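Local coordinates for protein 6-phospho-alpha-glucosidase (Merdibacter massiliensis, PDB 6VC6) that probably hydrolyses 6-phospho-alpha-glucosides such as maltose 6'-phosphate, using bound NAD and a manganese ion as in other family 4 glycoside hydrolases, at residues N139-N144 / E328-N333; R157-D162 / A397-S402; N350-A355 / S390-V395; H401-A406 / E424-M429. One frame throughout, in Å; residues are numbered along the deposited sequence.

Contact 1. Residues N139-N144 / E328-N333; sequences NAWILN and EAIAYN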
loop_
_atom_site.group_PDB
_atom_site.type_symbol
_atom_site.label_atom_id
_atom_site.label_comp_id
_atom_site.label_asym_id
_atom_site.label_seq_id
_atom_site.Cartn_x
_atom_site.Cartn_y
_atom_site.Cartn_z
ATOM N N ASN A 139 22.822 -4.328 2.499
ATOM C CA ASN A 139 22.701 -2.948 2.057
ATOM C C ASN A 139 21.721 -2.669 0.911
ATOM O O ASN A 139 21.678 -1.565 0.396
ATOM C CB ASN A 139 24.081 -2.369 1.764
ATOM C CG ASN A 139 25.088 -2.718 2.841
ATOM O OD1 ASN A 139 24.910 -2.369 4.006
ATOM N ND2 ASN A 139 26.140 -3.432 2.460
ATOM N N ALA A 140 20.948 -3.666 0.505
ATOM C CA ALA A 140 19.987 -3.458 -0.569
ATOM C C ALA A 140 18.857 -2.555 -0.092
ATOM O O ALA A 140 18.432 -2.623 1.065
ATOM C CB ALA A 140 19.424 -4.794 -1.049
ATOM N N TRP A 141 18.377 -1.698 -0.988
ATOM C CA TRP A 141 17.236 -0.844 -0.683
ATOM C C TRP A 141 15.955 -1.658 -0.807
ATOM O O TRP A 141 15.674 -2.229 -1.867
ATOM C CB TRP A 141 17.202 0.365 -1.615
ATOM C CG TRP A 141 17.728 1.620 -0.988
ATOM C CD1 TRP A 141 18.927 2.220 -1.238
ATOM C CD2 TRP A 141 17.074 2.427 0.000
ATOM N NE1 TRP A 141 19.060 3.351 -0.471
ATOM C CE2 TRP A 141 17.936 3.501 0.299
ATOM C CE3 TRP A 141 15.843 2.346 0.660
ATOM C CZ2 TRP A 141 17.607 4.486 1.228
ATOM C CZ3 TRP A 141 15.519 3.326 1.583
ATOM C CH2 TRP A 141 16.398 4.381 1.857
ATOM N N ILE A 142 15.182 -1.716 0.271
ATOM C CA ILE A 142 13.949 -2.491 0.317
ATOM C C ILE A 142 12.782 -1.525 0.159
ATOM O O ILE A 142 12.497 -0.724 1.057
ATOM C CB ILE A 142 13.839 -3.300 1.616
ATOM C CG1 ILE A 142 14.877 -4.425 1.626
ATOM C CG2 ILE A 142 12.439 -3.861 1.777
ATOM C CD1 ILE A 142 14.965 -5.166 2.942
ATOM N N LEU A 143 12.114 -1.591 -0.989
ATOM C CA LEU A 143 10.921 -0.800 -1.262
ATOM C C LEU A 143 9.706 -1.707 -1.122
ATOM O O LEU A 143 9.580 -2.696 -1.853
ATOM C CB LEU A 143 10.980 -0.183 -2.661
ATOM C CG LEU A 143 12.282 0.531 -3.037
ATOM C CD1 LEU A 143 12.143 1.227 -4.382
ATOM C CD2 LEU A 143 12.687 1.522 -1.958
ATOM N N ASN A 144 8.818 -1.375 -0.189
ATOM C CA ASN A 144 7.738 -2.268 0.211
ATOM C C ASN A 144 6.386 -1.682 -0.174
ATOM O O ASN A 144 6.049 -0.564 0.231
ATOM C CB ASN A 144 7.786 -2.536 1.715
ATOM C CG ASN A 144 6.642 -3.408 2.182
ATOM O OD1 ASN A 144 6.454 -4.518 1.685
ATOM N ND2 ASN A 144 5.866 -2.909 3.136
ATOM N N GLU A 328 14.357 5.056 -8.990
ATOM C CA GLU A 328 15.176 5.985 -9.763
ATOM C C GLU A 328 15.633 7.157 -8.903
ATOM O O GLU A 328 16.812 7.527 -8.915
ATOM C CB GLU A 328 14.399 6.489 -10.978
ATOM C CG GLU A 328 14.146 5.443 -12.047
ATOM C CD GLU A 328 13.297 5.978 -13.182
ATOM O OE1 GLU A 328 12.602 5.175 -13.839
ATOM O OE2 GLU A 328 13.322 7.205 -13.415
ATOM N N ALA A 329 14.704 7.758 -8.154
ATOM C CA ALA A 329 15.057 8.877 -7.286
ATOM C C ALA A 329 16.079 8.470 -6.235
ATOM O O ALA A 329 16.936 9.277 -5.857
ATOM C CB ALA A 329 13.802 9.439 -6.618
ATOM N N ILE A 330 16.010 7.226 -5.758
ATOM C CA ILE A 330 16.983 6.751 -4.781
ATOM C C ILE A 330 18.329 6.503 -5.448
ATOM O O ILE A 330 19.365 7.008 -5.001
ATOM C CB ILE A 330 16.461 5.484 -4.080
ATOM C CG1 ILE A 330 15.309 5.829 -3.134
ATOM C CG2 ILE A 330 17.585 4.788 -3.327
ATOM C CD1 ILE A 330 14.621 4.616 -2.550
ATOM N N ALA A 331 18.331 5.728 -6.537
ATOM C CA ALA A 331 19.585 5.303 -7.152
ATOM C C ALA A 331 20.372 6.472 -7.729
ATOM O O ALA A 331 21.607 6.426 -7.759
ATOM C CB ALA A 331 19.308 4.266 -8.241
ATOM N N TYR A 332 19.690 7.519 -8.188
ATOM C CA TYR A 332 20.351 8.653 -8.820
ATOM C C TYR A 332 20.341 9.904 -7.950
ATOM O O TYR A 332 20.732 10.976 -8.425
ATOM C CB TYR A 332 19.711 8.943 -10.179
ATOM C CG TYR A 332 19.966 7.854 -11.196
ATOM C CD1 TYR A 332 21.255 7.574 -11.630
ATOM C CD2 TYR A 332 18.921 7.099 -11.714
ATOM C CE1 TYR A 332 21.498 6.577 -12.555
ATOM C CE2 TYR A 332 19.154 6.098 -12.640
ATOM C CZ TYR A 332 20.444 5.842 -13.056
ATOM O OH TYR A 332 20.687 4.850 -13.978
ATOM N N ASN A 333 19.911 9.791 -6.692
ATOM C CA ASN A 333 19.942 10.896 -5.733
ATOM C C ASN A 333 19.221 12.125 -6.285
ATOM O O ASN A 333 19.732 13.246 -6.257
ATOM C CB ASN A 333 21.383 11.233 -5.339
ATOM C CG ASN A 333 21.464 12.043 -4.059
ATOM O OD1 ASN A 333 20.789 11.741 -3.076
ATOM N ND2 ASN A 333 22.295 13.080 -4.068
#
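Trp141 and Leu143, two residues of strand 141-144, receive one side chain from helix 318-331, that of Ile330. The strand belongs to the parallel, Rossmann-like part of the central sheet. Ile330 comes from the last turn of the helix, which also touches the strand through earlier turns; the nearest CA atoms, those of Trp141 and Ile330, are 8.6 Å apart.

The aromatic part of the contact is a CH-pi interaction. Ile330 CG2 stands 3.6 Å from the centroid of the five-membered ring of Trp141 and 16° off the ring normal, which places the methyl over the face, offset toward the rim. With chi1 at -71°, CG2 of Ile330 lies opposite the backbone N, and the two branches part: CG2 goes to the indole, while the extended CG1-CD1 arm runs on toward the strand.

The aliphatic part falls to that second branch. Ile330 CD1 meets Leu143 CD2 at 3.7 Å, the two side chains running antiparallel past one another, methyl beside methyl. Met323, Val326 and Ala327, from earlier turns of the same helix, also touch Leu143.

The indole N-H makes a weak hydrogen bond to Ile365 O. That nitrogen is also the indole atom nearest Ile330, with Ile330 CG2 3.5 Å from Trp141 NE1.

Contact 2. Residues R157-D162 / A397-S402; sequences RREFPD and AYYEHS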
loop_
_atom_site.group_PDB
_atom_site.type_symbol
_atom_site.label_atom_id
_atom_site.label_comp_id
_atom_site.label_asym_id
_atom_site.label_seq_id
_atom_site.Cartn_x
_atom_site.Cartn_y
_atom_site.Cartn_z
ATOM N N ARG A 157 9.637 -0.865 12.263
ATOM C CA ARG A 157 10.346 0.132 13.058
ATOM C C ARG A 157 10.932 -0.489 14.320
ATOM O O ARG A 157 12.050 -0.153 14.728
ATOM C CB ARG A 157 9.403 1.283 13.413
ATOM C CG ARG A 157 10.008 2.324 14.342
ATOM C CD ARG A 157 8.950 3.287 14.863
ATOM N NE ARG A 157 8.066 2.663 15.844
ATOM C CZ ARG A 157 8.371 2.500 17.128
ATOM N NH1 ARG A 157 9.544 2.910 17.592
ATOM N NH2 ARG A 157 7.505 1.924 17.951
ATOM N N ARG A 158 10.193 -1.408 14.946
ATOM C CA ARG A 158 10.676 -2.050 16.162
ATOM C C ARG A 158 11.689 -3.147 15.859
ATOM O O ARG A 158 12.691 -3.283 16.569
ATOM C CB ARG A 158 9.502 -2.626 16.954
ATOM C CG ARG A 158 8.422 -1.618 17.315
ATOM C CD ARG A 158 7.505 -2.183 18.386
ATOM N NE ARG A 158 6.269 -1.419 18.522
ATOM C CZ ARG A 158 5.299 -1.722 19.378
ATOM N NH1 ARG A 158 5.421 -2.777 20.173
ATOM N NH2 ARG A 158 4.203 -0.975 19.437
ATOM N N GLU A 159 11.444 -3.939 14.812
ATOM C CA GLU A 159 12.309 -5.083 14.534
ATOM C C GLU A 159 13.660 -4.642 13.986
ATOM O O GLU A 159 14.691 -5.247 14.304
ATOM C CB GLU A 159 11.621 -6.036 13.559
ATOM C CG GLU A 159 12.389 -7.326 13.309
ATOM C CD GLU A 159 12.348 -8.270 14.495
ATOM O OE1 GLU A 159 11.315 -8.304 15.195
ATOM O OE2 GLU A 159 13.350 -8.979 14.725
ATOM N N PHE A 160 13.680 -3.596 13.163
ATOM C CA PHE A 160 14.903 -3.111 12.522
ATOM C C PHE A 160 15.072 -1.627 12.820
ATOM O O PHE A 160 14.895 -0.776 11.940
ATOM C CB PHE A 160 14.867 -3.376 11.017
ATOM C CG PHE A 160 14.542 -4.799 10.663
ATOM C CD1 PHE A 160 15.525 -5.775 10.687
ATOM C CD2 PHE A 160 13.252 -5.164 10.311
ATOM C CE1 PHE A 160 15.230 -7.086 10.364
ATOM C CE2 PHE A 160 12.951 -6.474 9.986
ATOM C CZ PHE A 160 13.941 -7.437 10.014
ATOM N N PRO A 161 15.428 -1.281 14.060
ATOM C CA PRO A 161 15.532 0.144 14.411
ATOM C C PRO A 161 16.721 0.838 13.774
ATOM O O PRO A 161 16.677 2.060 13.581
ATOM C CB PRO A 161 15.645 0.118 15.940
ATOM C CG PRO A 161 16.278 -1.199 16.236
ATOM C CD PRO A 161 15.758 -2.158 15.197
ATOM N N ASP A 162 17.781 0.105 13.437
ATOM C CA ASP A 162 18.982 0.690 12.858
ATOM C C ASP A 162 19.079 0.489 11.352
ATOM O O ASP A 162 20.051 0.945 10.742
ATOM C CB ASP A 162 20.229 0.113 13.538
ATOM C CG ASP A 162 20.183 0.250 15.048
ATOM O OD1 ASP A 162 20.312 -0.778 15.745
ATOM O OD2 ASP A 162 20.015 1.387 15.539
ATOM N N ALA A 397 0.578 -6.744 20.540
ATOM C CA ALA A 397 0.116 -8.119 20.691
ATOM C C ALA A 397 1.000 -9.093 19.927
ATOM O O ALA A 397 1.175 -10.239 20.358
ATOM C CB ALA A 397 -1.333 -8.240 20.223
ATOM N N TYR A 398 1.559 -8.662 18.795
ATOM C CA TYR A 398 2.462 -9.526 18.041
ATOM C C TYR A 398 3.739 -9.801 18.826
ATOM O O TYR A 398 4.201 -10.945 18.899
ATOM C CB TYR A 398 2.790 -8.891 16.689
ATOM C CG TYR A 398 4.021 -9.476 16.033
ATOM C CD1 TYR A 398 3.966 -10.697 15.374
ATOM C CD2 TYR A 398 5.240 -8.810 16.076
ATOM C CE1 TYR A 398 5.087 -11.238 14.776
ATOM C CE2 TYR A 398 6.367 -9.343 15.482
ATOM C CZ TYR A 398 6.284 -10.557 14.832
ATOM O OH TYR A 398 7.403 -11.093 14.237
ATOM N N TYR A 399 4.322 -8.761 19.423
ATOM C CA TYR A 399 5.590 -8.917 20.126
ATOM C C TYR A 399 5.420 -9.573 21.490
ATOM O O TYR A 399 6.308 -10.312 21.930
ATOM C CB TYR A 399 6.273 -7.558 20.287
ATOM C CG TYR A 399 7.083 -7.136 19.084
ATOM C CD1 TYR A 399 8.316 -7.715 18.816
ATOM C CD2 TYR A 399 6.614 -6.159 18.215
ATOM C CE1 TYR A 399 9.060 -7.333 17.716
ATOM C CE2 TYR A 399 7.352 -5.770 17.114
ATOM C CZ TYR A 399 8.573 -6.361 16.869
ATOM O OH TYR A 399 9.309 -5.976 15.773
ATOM N N GLU A 400 4.304 -9.324 22.170
ATOM C CA GLU A 400 4.094 -9.816 23.524
ATOM C C GLU A 400 3.274 -11.097 23.580
ATOM O O GLU A 400 3.094 -11.647 24.671
ATOM C CB GLU A 400 3.414 -8.739 24.375
ATOM C CG GLU A 400 4.262 -7.499 24.603
ATOM C CD GLU A 400 3.502 -6.400 25.316
ATOM O OE1 GLU A 400 3.745 -5.213 25.011
ATOM O OE2 GLU A 400 2.661 -6.722 26.181
ATOM N N HIS A 401 2.782 -11.584 22.439
ATOM C CA HIS A 401 1.885 -12.742 22.404
ATOM C C HIS A 401 0.694 -12.528 23.334
ATOM O O HIS A 401 0.301 -13.417 24.093
ATOM C CB HIS A 401 2.627 -14.033 22.755
ATOM C CG HIS A 401 3.743 -14.368 21.816
ATOM N ND1 HIS A 401 3.600 -14.334 20.445
ATOM C CD2 HIS A 401 5.021 -14.749 22.051
ATOM C CE1 HIS A 401 4.741 -14.678 19.877
ATOM N NE2 HIS A 401 5.620 -14.934 20.829
ATOM N N SER A 402 0.114 -11.332 23.274
ATOM C CA SER A 402 -0.875 -10.879 24.247
ATOM C C SER A 402 -2.246 -10.795 23.586
ATOM O O SER A 402 -2.471 -9.950 22.713
ATOM C CB SER A 402 -0.470 -9.529 24.833
ATOM O OG SER A 402 -1.460 -9.038 25.718
HETATM O O HOH W 1 10.000 -10.463 15.820
#
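Tyr399 reaches out from the last turn of helix 378-400 and lays its ring beside Arg158 and Glu159, at the end of helix 149-159. Its first torsion, chi1 -84°, sets the ring opposite the carbonyl carbon and aims the hydroxyl at the other helix.

The carboxylate of Glu159 is turned nearly parallel to the ring, 5° between the planes, with Glu159 OE1 at the ring edge and a little off its plane, 3.5 Å from Tyr399 CE1. The same oxygen is 3.1 Å from Tyr399 OH, within hydrogen-bonding range, although Ala155 O is a second acceptor for that hydroxyl. A bend at chi2 brings the carboxylate of Glu159 round to the tyrosine. A water links Glu159 OE1 to the hydroxyl of Tyr398, lying 2.6 Å from Glu159 OE1, to which it donates, and 3.1 Å from Tyr398 OH. The other carboxylate oxygen, Glu159 OE2, is bonded to His131 of helix 113-136.

Arg158 meets the ring through its aliphatic chain. CD of Arg158 is 3.8 Å from Tyr399 CE2, and Arg158 CB is 3.6 Å from Tyr399 OH. Although the guanidinium plane is turned only 11° from the ring, the approach is oblique and makes no stack; the charge is held instead by salt bridges to Asp396 and Glu154. On the tyrosine's own helix, Tyr398 CD2 rests over one face of the Tyr399 ring.

Partly exposed residues thus make a surface helix-to-helix contact, in which a helix following a strand of the Rossmann-like sheet is joined near its C-terminal end to a long helix of the C-terminal part of the family 4 glycosidase fold.

Contact 3. Residues N350-A355 / S390-V395; sequences NMQDDA and SEKLLV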
loop_
_atom_site.group_PDB
_atom_site.type_symbol
_atom_site.label_atom_id
_atom_site.label_comp_id
_atom_site.label_asym_id
_atom_site.label_seq_id
_atom_site.Cartn_x
_atom_site.Cartn_y
_atom_site.Cartn_z
ATOM N N ASN A 350 2.555 17.759 17.171
ATOM C CA ASN A 350 1.757 17.391 18.334
ATOM C C ASN A 350 1.386 15.910 18.354
ATOM O O ASN A 350 0.406 15.532 19.004
ATOM C CB ASN A 350 0.499 18.258 18.415
ATOM C CG ASN A 350 -0.250 18.332 17.101
ATOM O OD1 ASN A 350 0.242 17.887 16.065
ATOM N ND2 ASN A 350 -1.448 18.906 17.137
HETATM N N MSE A 351 2.149 15.068 17.664
HETATM C CA MSE A 351 1.995 13.623 17.782
HETATM C C MSE A 351 3.305 13.016 18.275
HETATM O O MSE A 351 4.356 13.654 18.194
HETATM C CB MSE A 351 1.571 13.002 16.448
HETATM C CG MSE A 351 0.068 13.057 16.203
HETATM SE SE MSE A 351 -0.488 12.313 14.484
HETATM C CE MSE A 351 -0.005 10.448 14.786
ATOM N N GLN A 352 3.241 11.789 18.792
ATOM C CA GLN A 352 4.402 11.182 19.426
ATOM C C GLN A 352 5.524 10.954 18.415
ATOM O O GLN A 352 5.302 10.858 17.205
ATOM C CB GLN A 352 4.019 9.861 20.096
ATOM C CG GLN A 352 3.353 8.856 19.175
ATOM C CD GLN A 352 2.524 7.838 19.934
ATOM O OE1 GLN A 352 1.326 8.030 20.144
ATOM N NE2 GLN A 352 3.160 6.751 20.353
ATOM N N ASP A 353 6.749 10.862 18.941
ATOM C CA ASP A 353 7.929 10.780 18.086
ATOM C C ASP A 353 7.947 9.492 17.269
ATOM O O ASP A 353 8.301 9.506 16.085
ATOM C CB ASP A 353 9.200 10.880 18.932
ATOM C CG ASP A 353 9.475 12.292 19.413
ATOM O OD1 ASP A 353 10.346 12.459 20.292
ATOM O OD2 ASP A 353 8.824 13.234 18.915
ATOM N N ASP A 354 7.572 8.369 17.883
ATOM C CA ASP A 354 7.742 7.058 17.271
ATOM C C ASP A 354 6.546 6.629 16.424
ATOM O O ASP A 354 6.338 5.426 16.229
ATOM C CB ASP A 354 8.031 6.005 18.347
ATOM C CG ASP A 354 6.922 5.898 19.381
ATOM O OD1 ASP A 354 5.907 6.615 19.263
ATOM O OD2 ASP A 354 7.070 5.088 20.321
ATOM N N ALA A 355 5.763 7.574 15.916
ATOM C CA ALA A 355 4.650 7.252 15.036
ATOM C C ALA A 355 5.124 7.204 13.590
ATOM O O ALA A 355 5.873 8.074 13.139
ATOM C CB ALA A 355 3.524 8.276 15.181
ATOM N N SER A 390 -4.310 2.367 18.052
ATOM C CA SER A 390 -4.821 1.036 17.743
ATOM C C SER A 390 -3.786 0.211 16.989
ATOM O O SER A 390 -3.629 -0.988 17.247
ATOM C CB SER A 390 -6.115 1.146 16.937
ATOM O OG SER A 390 -6.610 -0.134 16.585
ATOM N N GLU A 391 -3.065 0.838 16.058
ATOM C CA GLU A 391 -2.035 0.120 15.314
ATOM C C GLU A 391 -0.881 -0.291 16.220
ATOM O O GLU A 391 -0.373 -1.413 16.114
ATOM C CB GLU A 391 -1.528 0.980 14.156
ATOM C CG GLU A 391 -2.608 1.409 13.175
ATOM C CD GLU A 391 -2.086 2.376 12.131
ATOM O OE1 GLU A 391 -0.944 2.858 12.285
ATOM O OE2 GLU A 391 -2.817 2.658 11.157
ATOM N N LYS A 392 -0.456 0.601 17.117
ATOM C CA LYS A 392 0.659 0.276 18.000
ATOM C C LYS A 392 0.275 -0.781 19.027
ATOM O O LYS A 392 1.127 -1.571 19.448
ATOM C CB LYS A 392 1.166 1.541 18.693
ATOM C CG LYS A 392 1.989 2.442 17.787
ATOM C CD LYS A 392 2.306 3.767 18.458
ATOM C CE LYS A 392 3.289 4.578 17.627
ATOM N NZ LYS A 392 4.607 3.895 17.502
ATOM N N LEU A 393 -0.993 -0.812 19.442
ATOM C CA LEU A 393 -1.443 -1.876 20.333
ATOM C C LEU A 393 -1.500 -3.217 19.615
ATOM O O LEU A 393 -1.315 -4.264 20.245
ATOM C CB LEU A 393 -2.812 -1.529 20.920
ATOM C CG LEU A 393 -2.844 -0.427 21.982
ATOM C CD1 LEU A 393 -4.254 0.121 22.140
ATOM C CD2 LEU A 393 -2.309 -0.939 23.310
ATOM N N LEU A 394 -1.748 -3.208 18.302
ATOM C CA LEU A 394 -1.830 -4.461 17.558
ATOM C C LEU A 394 -0.466 -5.134 17.458
ATOM O O LEU A 394 -0.328 -6.326 17.757
ATOM C CB LEU A 394 -2.408 -4.211 16.166
ATOM C CG LEU A 394 -2.616 -5.474 15.330
ATOM C CD1 LEU A 394 -3.751 -6.315 15.900
ATOM C CD2 LEU A 394 -2.878 -5.124 13.875
ATOM N N VAL A 395 0.558 -4.388 17.033
ATOM C CA VAL A 395 1.894 -4.963 16.973
ATOM C C VAL A 395 2.461 -5.183 18.370
ATOM O O VAL A 395 3.428 -5.938 18.530
ATOM C CB VAL A 395 2.834 -4.085 16.124
ATOM C CG1 VAL A 395 2.139 -3.657 14.840
ATOM C CG2 VAL A 395 3.291 -2.883 16.914
HETATM O O HOH W 2 5.079 2.875 20.283
#
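A type I beta turn from Gln352 to Ala355 carries Asp354 O to Lys392 NZ, while Ala355 and Lys392, the nearest pair of CA atoms, stay 8.6 Å apart. The lysine spans that gap with a chain extended as far as CE and then bent at chi4 (-64°).

Its ammonium donates a hydrogen bond of 2.6 Å from Lys392 NZ to Asp354 O, arriving well above the carbonyl plane (52°). A longer salt bridge, 3.5 Å, links Lys392 NZ to Asp354 OD1, and a water lies between the ammonium and Asp354 OD2. Gln352 NE2 donates to Asp354 OD1 at 3.0 Å, on the syn side of the carboxylate and nearly in the amide plane, which helps to orient the acid. The same nitrogen, Gln352 NE2, lies 3.5 Å from Lys392 CE.

Glu154 of helix 149-159 gives the ammonium another salt bridge. Methionine at Lys392 would probably leave Asp354 O without its ammonium donor and remove the charge that joins Asp354 to Glu154.

The arrangement is a helix-borne lysine pinning the turn of a long hairpin connection, here between antiparallel strands 336-343 and 356-364 of the central sheet.

Contact 4. Residues H401-A406 / E424-M429; sequences HSYQKA and EILDAM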
loop_
_atom_site.group_PDB
_atom_site.type_symbol
_atom_site.label_atom_id
_atom_site.label_comp_id
_atom_site.label_asym_id
_atom_site.label_seq_id
_atom_site.Cartn_x
_atom_site.Cartn_y
_atom_site.Cartn_z
ATOM N N HIS A 401 2.782 -11.584 22.439
ATOM C CA HIS A 401 1.885 -12.742 22.404
ATOM C C HIS A 401 0.694 -12.528 23.334
ATOM O O HIS A 401 0.301 -13.417 24.093
ATOM C CB HIS A 401 2.627 -14.033 22.755
ATOM C CG HIS A 401 3.743 -14.368 21.816
ATOM N ND1 HIS A 401 3.600 -14.334 20.445
ATOM C CD2 HIS A 401 5.021 -14.749 22.051
ATOM C CE1 HIS A 401 4.741 -14.678 19.877
ATOM N NE2 HIS A 401 5.620 -14.934 20.829
ATOM N N SER A 402 0.114 -11.332 23.274
ATOM C CA SER A 402 -0.875 -10.879 24.247
ATOM C C SER A 402 -2.246 -10.795 23.586
ATOM O O SER A 402 -2.471 -9.950 22.713
ATOM C CB SER A 402 -0.470 -9.529 24.833
ATOM O OG SER A 402 -1.460 -9.038 25.718
ATOM N N TYR A 403 -3.161 -11.671 24.011
ATOM C CA TYR A 403 -4.558 -11.534 23.613
ATOM C C TYR A 403 -5.131 -10.210 24.099
ATOM O O TYR A 403 -5.941 -9.581 23.408
ATOM C CB TYR A 403 -5.369 -12.713 24.160
ATOM C CG TYR A 403 -6.854 -12.678 23.849
ATOM C CD1 TYR A 403 -7.738 -11.951 24.640
ATOM C CD2 TYR A 403 -7.375 -13.391 22.777
ATOM C CE1 TYR A 403 -9.091 -11.923 24.362
ATOM C CE2 TYR A 403 -8.729 -13.371 22.493
ATOM C CZ TYR A 403 -9.582 -12.634 23.289
ATOM O OH TYR A 403 -10.929 -12.610 23.009
ATOM N N GLN A 404 -4.715 -9.770 25.290
ATOM C CA GLN A 404 -5.252 -8.541 25.866
ATOM C C GLN A 404 -4.892 -7.326 25.019
ATOM O O GLN A 404 -5.706 -6.409 24.859
ATOM C CB GLN A 404 -4.742 -8.373 27.297
ATOM C CG GLN A 404 -5.248 -7.125 27.999
ATOM C CD GLN A 404 -6.753 -7.127 28.173
ATOM O OE1 GLN A 404 -7.359 -8.165 28.441
ATOM N NE2 GLN A 404 -7.368 -5.960 28.019
ATOM N N LYS A 405 -3.676 -7.302 24.468
ATOM C CA LYS A 405 -3.284 -6.192 23.605
ATOM C C LYS A 405 -4.106 -6.177 22.322
ATOM O O LYS A 405 -4.487 -5.106 21.834
ATOM C CB LYS A 405 -1.792 -6.275 23.287
ATOM C CG LYS A 405 -0.889 -5.761 24.395
ATOM C CD LYS A 405 -1.227 -4.325 24.760
ATOM C CE LYS A 405 -0.384 -3.841 25.929
ATOM N NZ LYS A 405 0.858 -3.158 25.475
ATOM N N ALA A 406 -4.390 -7.356 21.762
ATOM C CA ALA A 406 -5.209 -7.424 20.556
ATOM C C ALA A 406 -6.637 -6.974 20.833
ATOM O O ALA A 406 -7.257 -6.306 19.997
ATOM C CB ALA A 406 -5.190 -8.841 19.988
ATOM N N GLU A 424 -15.828 -10.645 20.116
ATOM C CA GLU A 424 -16.529 -11.548 19.208
ATOM C C GLU A 424 -15.773 -11.702 17.894
ATOM O O GLU A 424 -15.571 -12.821 17.406
ATOM C CB GLU A 424 -17.949 -11.036 18.961
ATOM C CG GLU A 424 -18.775 -11.895 18.018
ATOM C CD GLU A 424 -20.177 -11.348 17.814
ATOM O OE1 GLU A 424 -20.377 -10.133 18.020
ATOM O OE2 GLU A 424 -21.076 -12.134 17.449
ATOM N N ILE A 425 -15.338 -10.585 17.310
ATOM C CA ILE A 425 -14.609 -10.645 16.048
ATOM C C ILE A 425 -13.222 -11.243 16.255
ATOM O O ILE A 425 -12.780 -12.096 15.479
ATOM C CB ILE A 425 -14.534 -9.249 15.404
ATOM C CG1 ILE A 425 -15.938 -8.736 15.073
ATOM C CG2 ILE A 425 -13.672 -9.285 14.151
ATOM C CD1 ILE A 425 -15.950 -7.382 14.399
ATOM N N LEU A 426 -12.519 -10.812 17.308
ATOM C CA LEU A 426 -11.164 -11.299 17.550
ATOM C C LEU A 426 -11.135 -12.814 17.712
ATOM O O LEU A 426 -10.237 -13.483 17.188
ATOM C CB LEU A 426 -10.574 -10.617 18.786
ATOM C CG LEU A 426 -9.204 -11.089 19.278
ATOM C CD1 LEU A 426 -8.173 -11.036 18.160
ATOM C CD2 LEU A 426 -8.754 -10.255 20.468
ATOM N N ASP A 427 -12.111 -13.373 18.432
ATOM C CA ASP A 427 -12.164 -14.821 18.599
ATOM C C ASP A 427 -12.399 -15.521 17.267
ATOM O O ASP A 427 -11.826 -16.587 17.007
ATOM C CB ASP A 427 -13.255 -15.195 19.602
ATOM C CG ASP A 427 -12.873 -14.855 21.030
ATOM O OD1 ASP A 427 -11.710 -14.463 21.258
ATOM O OD2 ASP A 427 -13.737 -14.979 21.923
ATOM N N ALA A 428 -13.234 -14.934 16.407
ATOM C CA ALA A 428 -13.468 -15.520 15.091
ATOM C C ALA A 428 -12.226 -15.447 14.214
ATOM O O ALA A 428 -11.986 -16.352 13.408
ATOM C CB ALA A 428 -14.643 -14.823 14.407
HETATM N N MSE A 429 -11.426 -14.394 14.358
HETATM C CA MSE A 429 -10.219 -14.223 13.557
HETATM C C MSE A 429 -9.131 -15.205 13.980
HETATM O O MSE A 429 -8.402 -15.737 13.142
HETATM C CB MSE A 429 -9.698 -12.789 13.673
HETATM C CG MSE A 429 -10.687 -11.719 13.242
HETATM SE SE MSE A 429 -10.592 -11.261 11.357
HETATM C CE MSE A 429 -11.748 -12.650 10.654
#
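Tyr403 and Asp427 make the polar link of this contact: Tyr403 OH donates to Asp427 OD1 at 2.7 Å. OD1 approaches the rim of the ring almost level with it, the two side chains running roughly perpendicular, and is met on the syn side of the carboxylate, 28° out of the carboxylate plane.

One face of the same ring takes a methyl group. Leu426 CD2 stands 4.0 Å from the centroid of the Tyr403 ring and 22° off its normal, a CH-pi contact displaced toward the rim, with Tyr403 CE2 the nearest ring atom at 3.7 Å. That methyl also touches helix 403-412 at Ala406, since Leu426 CD2 lies 3.9 Å from Ala406 CB. It therefore fits between a ring and a small side chain that lie one turn apart on helix 403-412. A phenylalanine in place of Tyr403 could still lie against Leu426, but would probably leave Asp427 OD1 without its hydroxyl donor.

Next come the features that place the ring. Its first torsion, chi1 178°, swings it out opposite the backbone N, toward helix 419-432. Ser402 is the N-cap of the helix that bears it: Lys405 N donates to Ser402 OG at 3.1 Å, fixing the first turn. The whole is side-chain packing between two helices of the C-terminal helical part, one of them at its capped start.

Farther out, Tyr403 also packs on Arg423 and Ile430, so that the ring lies along helix 419-432, while Trp437, from the loop after that helix, covers Leu426. Ala406 touches Ala397 as well, which sets helix 403-412 between the end of helix 378-400 and helix 419-432.

Contacts 2, 3 and 4 form one connected region, whereas contact 1 stands apart, its centre about 25 Å from that of contact 2. Contacts 2 and 3 have centres 12 Å apart and share helix 378-400; Glu154 joins them, pairing with Arg157, Arg158 and Lys392. Contacts 2 and 4, with centres about 17 Å apart, share His401 and Ser402, the junction between helices 378-400 and 403-412. Contact 1 lies near the cofactor site: the Leu143 side chain is about 10 Å from bound NAD and about 13 Å from the manganese ion. Strand 141-144 then leads past Asn147, a residue of the sugar-phosphate pocket, into helix 149-159 of contact 2.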